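PDB 1VPB: putative modulator of DNA gyrase from Bacteroides thetaiotaomicron, which probably acts as a metallopeptidase of the peptidase U62 (PmbA/TldD) family. Local coordinates for residues Tyr119-Leu128 against His299-Phe309; Val148-Ile159 against Lys223-Leu234. One frame throughout, in Å; residues are numbered along the deposited sequence.

Interaction 1. Residues Tyr119-Leu128 against His299-Phe309; sequences YKGGKPDLKL and HLVKASGARYF. With EDO (1,2-ethanediol), chain B.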
# COMPACT_ATOMS: atom_id res chain seq x y z
N TYR A 119 2.91 24.13 -21.42
CA TYR A 119 2.36 23.63 -22.69
C TYR A 119 1.37 24.64 -23.24
O TYR A 119 0.40 25.05 -22.62
CB TYR A 119 1.74 22.28 -22.52
CG TYR A 119 1.11 21.74 -23.79
CD1 TYR A 119 1.88 21.53 -24.92
CD2 TYR A 119 -0.20 21.34 -23.82
CE1 TYR A 119 1.29 20.99 -26.06
CE2 TYR A 119 -0.76 20.79 -24.96
CZ TYR A 119 0.03 20.64 -26.07
OH TYR A 119 -0.53 20.14 -27.25
N LYS A 120 1.55 24.90 -24.53
CA LYS A 120 0.81 26.00 -25.27
C LYS A 120 -0.14 25.42 -26.31
O LYS A 120 -0.75 26.18 -27.05
CB LYS A 120 1.81 26.96 -25.90
CG LYS A 120 2.79 27.67 -24.94
CD LYS A 120 2.05 28.55 -23.95
CE LYS A 120 3.05 29.21 -23.00
NZ LYS A 120 2.20 30.05 -21.95
N GLY A 121 -0.40 24.10 -26.22
CA GLY A 121 -1.42 23.46 -27.01
C GLY A 121 -0.96 23.22 -28.44
O GLY A 121 0.15 23.59 -28.83
N GLY A 122 -1.84 22.54 -29.18
CA GLY A 122 -1.72 22.46 -30.61
C GLY A 122 -0.86 21.36 -31.17
O GLY A 122 -0.80 21.19 -32.47
N LYS A 123 -0.22 20.57 -30.31
CA LYS A 123 0.57 19.43 -30.77
C LYS A 123 -0.39 18.29 -31.14
O LYS A 123 -1.56 18.25 -30.69
CB LYS A 123 1.64 19.02 -29.74
CG LYS A 123 2.85 19.98 -29.65
CD LYS A 123 3.98 19.51 -28.74
CE LYS A 123 5.35 20.07 -29.15
NZ LYS A 123 5.54 21.51 -28.79
N PRO A 124 0.06 17.35 -31.98
CA PRO A 124 -0.82 16.31 -32.48
C PRO A 124 -1.49 15.44 -31.40
O PRO A 124 -0.90 15.17 -30.35
CB PRO A 124 0.11 15.49 -33.37
CG PRO A 124 1.18 16.32 -33.73
CD PRO A 124 1.42 17.24 -32.53
N ASP A 125 -2.69 14.98 -31.68
CA ASP A 125 -3.39 14.04 -30.79
C ASP A 125 -2.52 12.85 -30.46
O ASP A 125 -2.02 12.15 -31.36
CB ASP A 125 -4.69 13.60 -31.50
CG ASP A 125 -5.63 12.81 -30.66
OD1 ASP A 125 -5.34 12.50 -29.48
OD2 ASP A 125 -6.70 12.39 -31.20
N LEU A 126 -2.27 12.63 -29.15
CA LEU A 126 -1.45 11.49 -28.74
C LEU A 126 -2.25 10.16 -28.81
O LEU A 126 -1.65 9.09 -28.68
CB LEU A 126 -0.90 11.64 -27.31
CG LEU A 126 0.13 12.76 -27.17
CD1 LEU A 126 0.43 13.14 -25.75
CD2 LEU A 126 1.45 12.47 -27.88
N LYS A 127 -3.57 10.25 -28.96
CA LYS A 127 -4.44 9.09 -29.22
C LYS A 127 -4.33 8.05 -28.11
O LYS A 127 -4.11 6.86 -28.36
CB LYS A 127 -4.06 8.44 -30.57
CG LYS A 127 -4.38 9.40 -31.72
CD LYS A 127 -4.18 8.78 -33.07
CE LYS A 127 -4.50 9.79 -34.14
NZ LYS A 127 -4.21 9.21 -35.53
N LEU A 128 -4.42 8.52 -26.87
CA LEU A 128 -4.20 7.61 -25.75
C LEU A 128 -5.50 7.05 -25.19
O LEU A 128 -5.48 6.27 -24.21
CB LEU A 128 -3.46 8.35 -24.63
CG LEU A 128 -2.15 9.03 -25.07
CD1 LEU A 128 -1.64 9.91 -23.94
CD2 LEU A 128 -1.16 8.05 -25.44
N HIS A 299 6.41 12.30 -26.28
CA HIS A 299 5.46 12.66 -27.33
C HIS A 299 5.12 11.51 -28.28
O HIS A 299 4.52 11.73 -29.33
CB HIS A 299 5.94 13.88 -28.08
CG HIS A 299 6.20 15.07 -27.21
ND1 HIS A 299 7.06 16.09 -27.55
CD2 HIS A 299 5.70 15.38 -25.97
CE1 HIS A 299 7.07 17.00 -26.57
NE2 HIS A 299 6.27 16.57 -25.59
N LEU A 300 5.50 10.30 -27.94
CA LEU A 300 5.14 9.11 -28.75
C LEU A 300 3.64 8.88 -28.78
O LEU A 300 2.97 8.81 -27.77
CB LEU A 300 5.85 7.85 -28.23
CG LEU A 300 7.37 7.94 -28.13
CD1 LEU A 300 7.89 6.65 -27.62
CD2 LEU A 300 7.96 8.28 -29.48
N VAL A 301 3.09 8.74 -30.00
CA VAL A 301 1.67 8.54 -30.15
C VAL A 301 1.25 7.12 -29.84
O VAL A 301 1.97 6.15 -30.17
CB VAL A 301 1.28 8.97 -31.62
CG1 VAL A 301 -0.13 8.64 -31.95
CG2 VAL A 301 1.53 10.46 -31.78
N LYS A 302 0.08 7.00 -29.19
CA LYS A 302 -0.52 5.79 -28.72
C LYS A 302 0.44 5.03 -27.79
O LYS A 302 0.45 3.80 -27.81
CB LYS A 302 -0.90 4.80 -29.88
CG LYS A 302 -1.94 5.27 -30.85
CD LYS A 302 -2.49 4.11 -31.67
CE LYS A 302 -3.71 4.56 -32.50
NZ LYS A 302 -4.20 3.50 -33.50
N ALA A 303 1.20 5.73 -26.97
CA ALA A 303 2.24 5.10 -26.14
C ALA A 303 1.92 5.34 -24.67
O ALA A 303 1.69 6.50 -24.29
CB ALA A 303 3.54 5.68 -26.46
N SER A 304 1.95 4.29 -23.87
CA SER A 304 1.75 4.42 -22.41
C SER A 304 2.83 5.33 -21.85
O SER A 304 3.99 5.17 -22.14
CB SER A 304 1.86 3.06 -21.75
OG SER A 304 1.59 3.19 -20.34
N GLY A 305 2.42 6.35 -21.09
CA GLY A 305 3.36 7.32 -20.55
C GLY A 305 3.38 8.67 -21.23
O GLY A 305 3.89 9.67 -20.71
N ALA A 306 2.86 8.72 -22.46
CA ALA A 306 2.98 9.94 -23.24
C ALA A 306 2.15 11.08 -22.64
O ALA A 306 1.06 10.86 -22.11
CB ALA A 306 2.56 9.68 -24.68
N ARG A 307 2.69 12.27 -22.71
CA ARG A 307 2.01 13.48 -22.20
C ARG A 307 2.69 14.75 -22.65
O ARG A 307 3.90 14.78 -22.87
CB ARG A 307 1.96 13.43 -20.66
CG ARG A 307 3.28 13.39 -20.01
CD ARG A 307 3.21 13.40 -18.48
NE ARG A 307 4.56 13.31 -17.91
CZ ARG A 307 4.85 13.54 -16.64
NH1 ARG A 307 3.91 13.87 -15.75
NH2 ARG A 307 6.09 13.40 -16.24
N TYR A 308 1.87 15.79 -22.86
CA TYR A 308 2.42 17.08 -23.26
C TYR A 308 2.78 18.04 -22.11
O TYR A 308 3.42 19.03 -22.34
CB TYR A 308 1.44 17.79 -24.20
CG TYR A 308 1.43 17.18 -25.61
CD1 TYR A 308 2.62 16.92 -26.25
CD2 TYR A 308 0.23 16.84 -26.24
CE1 TYR A 308 2.62 16.37 -27.53
CE2 TYR A 308 0.22 16.27 -27.54
CZ TYR A 308 1.45 16.06 -28.17
OH TYR A 308 1.48 15.50 -29.46
N PHE A 309 2.35 17.69 -20.90
CA PHE A 309 2.70 18.51 -19.74
C PHE A 309 2.72 17.65 -18.49
O PHE A 309 2.06 16.63 -18.42
CB PHE A 309 1.74 19.71 -19.57
CG PHE A 309 0.31 19.36 -19.66
CD1 PHE A 309 -0.37 19.37 -20.90
CD2 PHE A 309 -0.42 19.07 -18.51
CE1 PHE A 309 -1.69 19.09 -20.97
CE2 PHE A 309 -1.76 18.80 -18.60
CZ PHE A 309 -2.37 18.76 -19.86
C1 EDO B . -1.14 7.22 -21.25
O1 EDO B . -0.58 6.16 -20.50
C2 EDO B . -1.04 8.51 -20.47
O2 EDO B . 0.31 8.94 -20.32
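Tyr308 OH donates to the carbonyl of Pro124, with OH 2.6 Å from O. The donor lies in the carbonyl plane, on a lone pair. A second bond runs between backbones: Lys302 N to Leu126 O, 2.8 Å and nearly straight at 166°. Lys302 is the third residue of the type II turn from Leu300 to Ala303. On the other loop, Asp125 OD1 accepts from Lys127 N in an Asx turn. The Tyr308 ring is clamped on both faces. Lys123 CB lies over one, 3.7 Å from the ring centroid. Leu126 CD1 lies over the opposite one in a second CH-pi contact. Tyr308 CB in turn sits over the centre of the Tyr119 ring, 3.6 Å from its centroid. These two rings are nearly parallel but slid apart, with planes at 13°. Tyr119 CG is anti to its own N (chi1 178°), which lays the ring against Tyr308 CB and lets OH accept from Lys123 N. Replacing Tyr308 by an alanine would probably leave Pro124 O without this donor and open a gap between Lys123 and Leu126. Tyr119 CD2 also meets Phe309 CD1 at 3.5 Å, completing an aromatic cluster. Leu128 places CD2 4.1 Å from Ala306 CB. Beside it, an ethanediol, probably from the crystallisation liquor, bridges Gly305 N and Ala306 O. The contact joins two irregular loops near the surface. Strand 181-198 borders it through Leu128 on Ser187 and Phe309 on Thr185, and strand 436-437 meets Leu300 and Ala303.

Interaction 2. Residues Val148-Ile159 against Lys223-Leu234; sequences VAEEALGKDERI and KGIGQKALERVL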
# COMPACT_ATOMS: atom_id res chain seq x y z
N VAL A 148 -7.61 -17.14 -20.74
CA VAL A 148 -6.24 -17.14 -20.20
C VAL A 148 -6.05 -18.39 -19.36
O VAL A 148 -5.11 -19.14 -19.54
CB VAL A 148 -5.94 -15.88 -19.36
CG1 VAL A 148 -4.62 -16.03 -18.57
CG2 VAL A 148 -5.91 -14.62 -20.22
N ALA A 149 -6.95 -18.60 -18.41
CA ALA A 149 -6.82 -19.68 -17.45
C ALA A 149 -6.89 -21.02 -18.16
O ALA A 149 -6.11 -21.92 -17.86
CB ALA A 149 -7.93 -19.60 -16.41
N GLU A 150 -7.77 -21.13 -19.14
CA GLU A 150 -7.93 -22.40 -19.87
C GLU A 150 -6.67 -22.84 -20.57
O GLU A 150 -6.57 -24.01 -20.89
CB GLU A 150 -9.07 -22.30 -20.89
CG GLU A 150 -10.44 -22.20 -20.26
CD GLU A 150 -10.96 -23.51 -19.66
OE1 GLU A 150 -10.43 -24.61 -19.96
OE2 GLU A 150 -11.94 -23.43 -18.89
N GLU A 151 -5.73 -21.94 -20.85
CA GLU A 151 -4.44 -22.31 -21.42
C GLU A 151 -3.57 -23.15 -20.49
O GLU A 151 -2.69 -23.88 -20.95
CB GLU A 151 -3.65 -21.06 -21.86
CG GLU A 151 -4.27 -20.32 -23.04
CD GLU A 151 -3.52 -19.06 -23.43
OE1 GLU A 151 -2.44 -18.80 -22.87
OE2 GLU A 151 -4.02 -18.34 -24.32
N ALA A 152 -3.81 -23.06 -19.18
CA ALA A 152 -2.97 -23.76 -18.22
C ALA A 152 -3.71 -24.86 -17.48
O ALA A 152 -3.11 -25.83 -17.08
CB ALA A 152 -2.38 -22.78 -17.21
N LEU A 153 -5.02 -24.67 -17.32
CA LEU A 153 -5.84 -25.52 -16.48
C LEU A 153 -5.73 -26.93 -17.01
O LEU A 153 -5.87 -27.14 -18.22
CB LEU A 153 -7.30 -25.03 -16.44
CG LEU A 153 -7.58 -23.94 -15.41
CD1 LEU A 153 -8.97 -23.31 -15.58
CD2 LEU A 153 -7.40 -24.47 -13.99
N GLY A 154 -5.38 -27.85 -16.10
CA GLY A 154 -5.26 -29.27 -16.42
C GLY A 154 -4.10 -29.68 -17.31
O GLY A 154 -4.04 -30.81 -17.77
N LYS A 155 -3.17 -28.77 -17.57
CA LYS A 155 -2.09 -29.05 -18.50
C LYS A 155 -0.90 -29.68 -17.80
O LYS A 155 0.02 -30.15 -18.48
CB LYS A 155 -1.60 -27.77 -19.20
CG LYS A 155 -2.64 -27.07 -20.04
CD LYS A 155 -2.92 -27.81 -21.33
CE LYS A 155 -3.91 -27.04 -22.18
NZ LYS A 155 -5.24 -26.87 -21.51
N ASP A 156 -0.89 -29.69 -16.47
CA ASP A 156 0.24 -30.26 -15.76
C ASP A 156 -0.16 -30.63 -14.33
O ASP A 156 -0.74 -29.80 -13.60
CB ASP A 156 1.45 -29.33 -15.78
CG ASP A 156 2.71 -29.97 -15.22
OD1 ASP A 156 2.74 -30.36 -14.03
OD2 ASP A 156 3.75 -30.10 -15.90
N GLU A 157 0.17 -31.87 -13.97
CA GLU A 157 -0.17 -32.49 -12.68
C GLU A 157 0.27 -31.66 -11.49
O GLU A 157 -0.46 -31.55 -10.47
CB GLU A 157 0.51 -33.89 -12.61
CG GLU A 157 0.17 -34.75 -11.38
CD GLU A 157 1.01 -34.44 -10.14
OE1 GLU A 157 2.22 -34.10 -10.29
OE2 GLU A 157 0.44 -34.55 -9.01
N ARG A 158 1.50 -31.08 -11.62
CA ARG A 158 2.05 -30.33 -10.51
C ARG A 158 1.24 -29.09 -10.17
O ARG A 158 1.41 -28.54 -9.08
CB ARG A 158 3.52 -30.02 -10.76
CG ARG A 158 4.34 -31.29 -10.69
CD ARG A 158 5.70 -31.18 -11.29
NE ARG A 158 5.65 -30.89 -12.72
CZ ARG A 158 6.66 -31.08 -13.55
NH1 ARG A 158 7.83 -31.58 -13.11
NH2 ARG A 158 6.51 -30.77 -14.83
N ILE A 159 0.33 -28.68 -11.04
CA ILE A 159 -0.34 -27.39 -10.83
C ILE A 159 -1.23 -27.40 -9.59
O ILE A 159 -2.06 -28.28 -9.43
CB ILE A 159 -1.21 -26.98 -12.04
CG1 ILE A 159 -0.37 -26.72 -13.31
CG2 ILE A 159 -2.08 -25.77 -11.68
CD1 ILE A 159 -1.24 -26.43 -14.57
N LYS A 223 -3.88 -13.87 -26.09
CA LYS A 223 -3.49 -15.27 -26.17
C LYS A 223 -2.05 -15.49 -25.73
O LYS A 223 -1.18 -14.63 -25.87
CB LYS A 223 -3.70 -15.78 -27.61
CG LYS A 223 -5.16 -15.77 -27.97
CD LYS A 223 -5.47 -16.28 -29.36
CE LYS A 223 -6.99 -16.62 -29.40
NZ LYS A 223 -7.61 -16.69 -30.74
N GLY A 224 -1.83 -16.64 -25.12
CA GLY A 224 -0.49 -17.05 -24.73
C GLY A 224 -0.11 -16.71 -23.31
O GLY A 224 0.97 -17.10 -22.83
N ILE A 225 -0.99 -16.02 -22.61
CA ILE A 225 -0.66 -15.50 -21.29
C ILE A 225 -0.61 -16.62 -20.25
O ILE A 225 0.32 -16.66 -19.43
CB ILE A 225 -1.67 -14.40 -20.87
CG1 ILE A 225 -1.61 -13.24 -21.88
CG2 ILE A 225 -1.31 -13.88 -19.47
CD1 ILE A 225 -2.66 -12.14 -21.66
N GLY A 226 -1.61 -17.50 -20.27
CA GLY A 226 -1.65 -18.62 -19.33
C GLY A 226 -0.54 -19.59 -19.67
O GLY A 226 0.19 -20.08 -18.80
N GLN A 227 -0.36 -19.81 -20.96
CA GLN A 227 0.74 -20.62 -21.43
C GLN A 227 2.10 -20.13 -20.91
O GLN A 227 2.85 -20.91 -20.32
CB GLN A 227 0.74 -20.64 -22.94
CG GLN A 227 1.67 -21.70 -23.52
CD GLN A 227 1.90 -21.50 -25.00
OE1 GLN A 227 1.01 -21.04 -25.72
NE2 GLN A 227 3.09 -21.85 -25.46
N LYS A 228 2.40 -18.86 -21.12
CA LYS A 228 3.65 -18.27 -20.65
C LYS A 228 3.85 -18.35 -19.15
O LYS A 228 4.95 -18.67 -18.69
CB LYS A 228 3.77 -16.81 -21.08
CG LYS A 228 4.17 -16.64 -22.56
CD LYS A 228 4.22 -15.16 -22.96
CE LYS A 228 4.27 -14.92 -24.48
NZ LYS A 228 3.02 -15.32 -25.19
N ALA A 229 2.79 -18.12 -18.38
CA ALA A 229 2.91 -18.25 -16.91
C ALA A 229 3.25 -19.67 -16.51
O ALA A 229 4.02 -19.89 -15.58
CB ALA A 229 1.61 -17.80 -16.21
N LEU A 230 2.63 -20.64 -17.20
CA LEU A 230 2.89 -22.03 -16.87
C LEU A 230 4.35 -22.38 -17.17
O LEU A 230 5.04 -23.02 -16.37
CB LEU A 230 1.94 -22.96 -17.63
CG LEU A 230 2.18 -24.44 -17.36
CD1 LEU A 230 2.10 -24.74 -15.88
CD2 LEU A 230 1.21 -25.30 -18.14
N GLU A 231 4.81 -21.98 -18.34
CA GLU A 231 6.21 -22.20 -18.76
C GLU A 231 7.18 -21.58 -17.75
O GLU A 231 8.15 -22.21 -17.36
CB GLU A 231 6.44 -21.67 -20.18
CG GLU A 231 5.62 -22.39 -21.25
CD GLU A 231 5.58 -21.65 -22.60
OE1 GLU A 231 6.03 -20.47 -22.68
OE2 GLU A 231 5.08 -22.27 -23.60
N ARG A 232 6.90 -20.38 -17.29
CA ARG A 232 7.72 -19.67 -16.31
C ARG A 232 7.77 -20.32 -14.94
O ARG A 232 8.82 -20.33 -14.27
CB ARG A 232 7.23 -18.24 -16.14
CG ARG A 232 7.64 -17.39 -17.29
CD ARG A 232 6.78 -16.16 -17.46
NE ARG A 232 6.94 -15.21 -16.37
CZ ARG A 232 7.98 -14.37 -16.26
NH1 ARG A 232 9.01 -14.45 -17.11
NH2 ARG A 232 8.00 -13.49 -15.27
N VAL A 233 6.65 -20.84 -14.48
CA VAL A 233 6.67 -21.42 -13.15
C VAL A 233 7.36 -22.79 -13.17
O VAL A 233 8.01 -23.14 -12.19
CB VAL A 233 5.28 -21.51 -12.50
CG1 VAL A 233 4.36 -22.48 -13.26
CG2 VAL A 233 5.43 -21.84 -11.03
N LEU A 234 7.22 -23.54 -14.26
CA LEU A 234 7.87 -24.84 -14.38
C LEU A 234 9.40 -24.70 -14.44
O LEU A 234 10.12 -25.59 -14.03
CB LEU A 234 7.38 -25.62 -15.61
CG LEU A 234 5.91 -26.05 -15.60
CD1 LEU A 234 5.44 -26.56 -16.96
CD2 LEU A 234 5.64 -27.11 -14.52
O HOH W 1 -3.91 -15.96 -22.81
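The Glu151 carboxylate reaches the start of helix 225-234 and is held there by both oxygens. Glu151 OE2 takes Gly224 N on its syn lone pair at 2.9 Å. Glu151 OE1 takes Gln227 N on its anti lone pair at 3.0 Å, nearly straight at 171°. Gly226 N adds a weak bond to OE1. A water links OE2 to Ile225 N. The Glu151 side chain is extended beyond CG (chi2 178°), which carries the carboxylate to the amides of Gly224, Gly226 and Gln227. Asp156 lies at the edge of the Arg158 guanidinium, in its plane, and is gripped side-on, NE to OD1 and NH2 to OD2. Leu234 CD2 packs against this salt bridge, 3.8 Å from Arg158 NH2. Between these ends, Leu230 CD1 meets Ile159 CD1 at 4.0 Å, and Leu230 CD2 meets Lys155 CB. Gly226 lets the backbones close in: its CA is 3.5 Å from Val148 O, in a CA-H...O contact, and a side chain here would clash with that carbonyl. Both segments pack on strand 181-198, Ala152 touching Ile196 and Ile225 touching Leu192. The chemistry is that of a carboxylate at a helix N terminus, whose amides and dipole would probably stabilise the negative charge of Glu151.

Overall arrangement
From the N terminus, the chain passes helix 87-101 and enters the loop at 119-128. It then runs through helix 138-150, whose last residues begin segment 148-159. Strands 159-177, 181-198 and 207-214 follow, and helix 225-234 returns to close interaction 2 across these three strands of the sheet. Much later, past strand 294-296, segment 299-309 comes back to 119-128 and closes interaction 1. The smaller loop is therefore nested within the larger. Their centres lie 37 Å apart and they do not touch. Interaction 2 joins the end of helix 138-150 and the turns after it to helix 225-234, against the six-stranded antiparallel sheet. Interaction 1 ties the loop before helix 138-150 to the C-terminal family region.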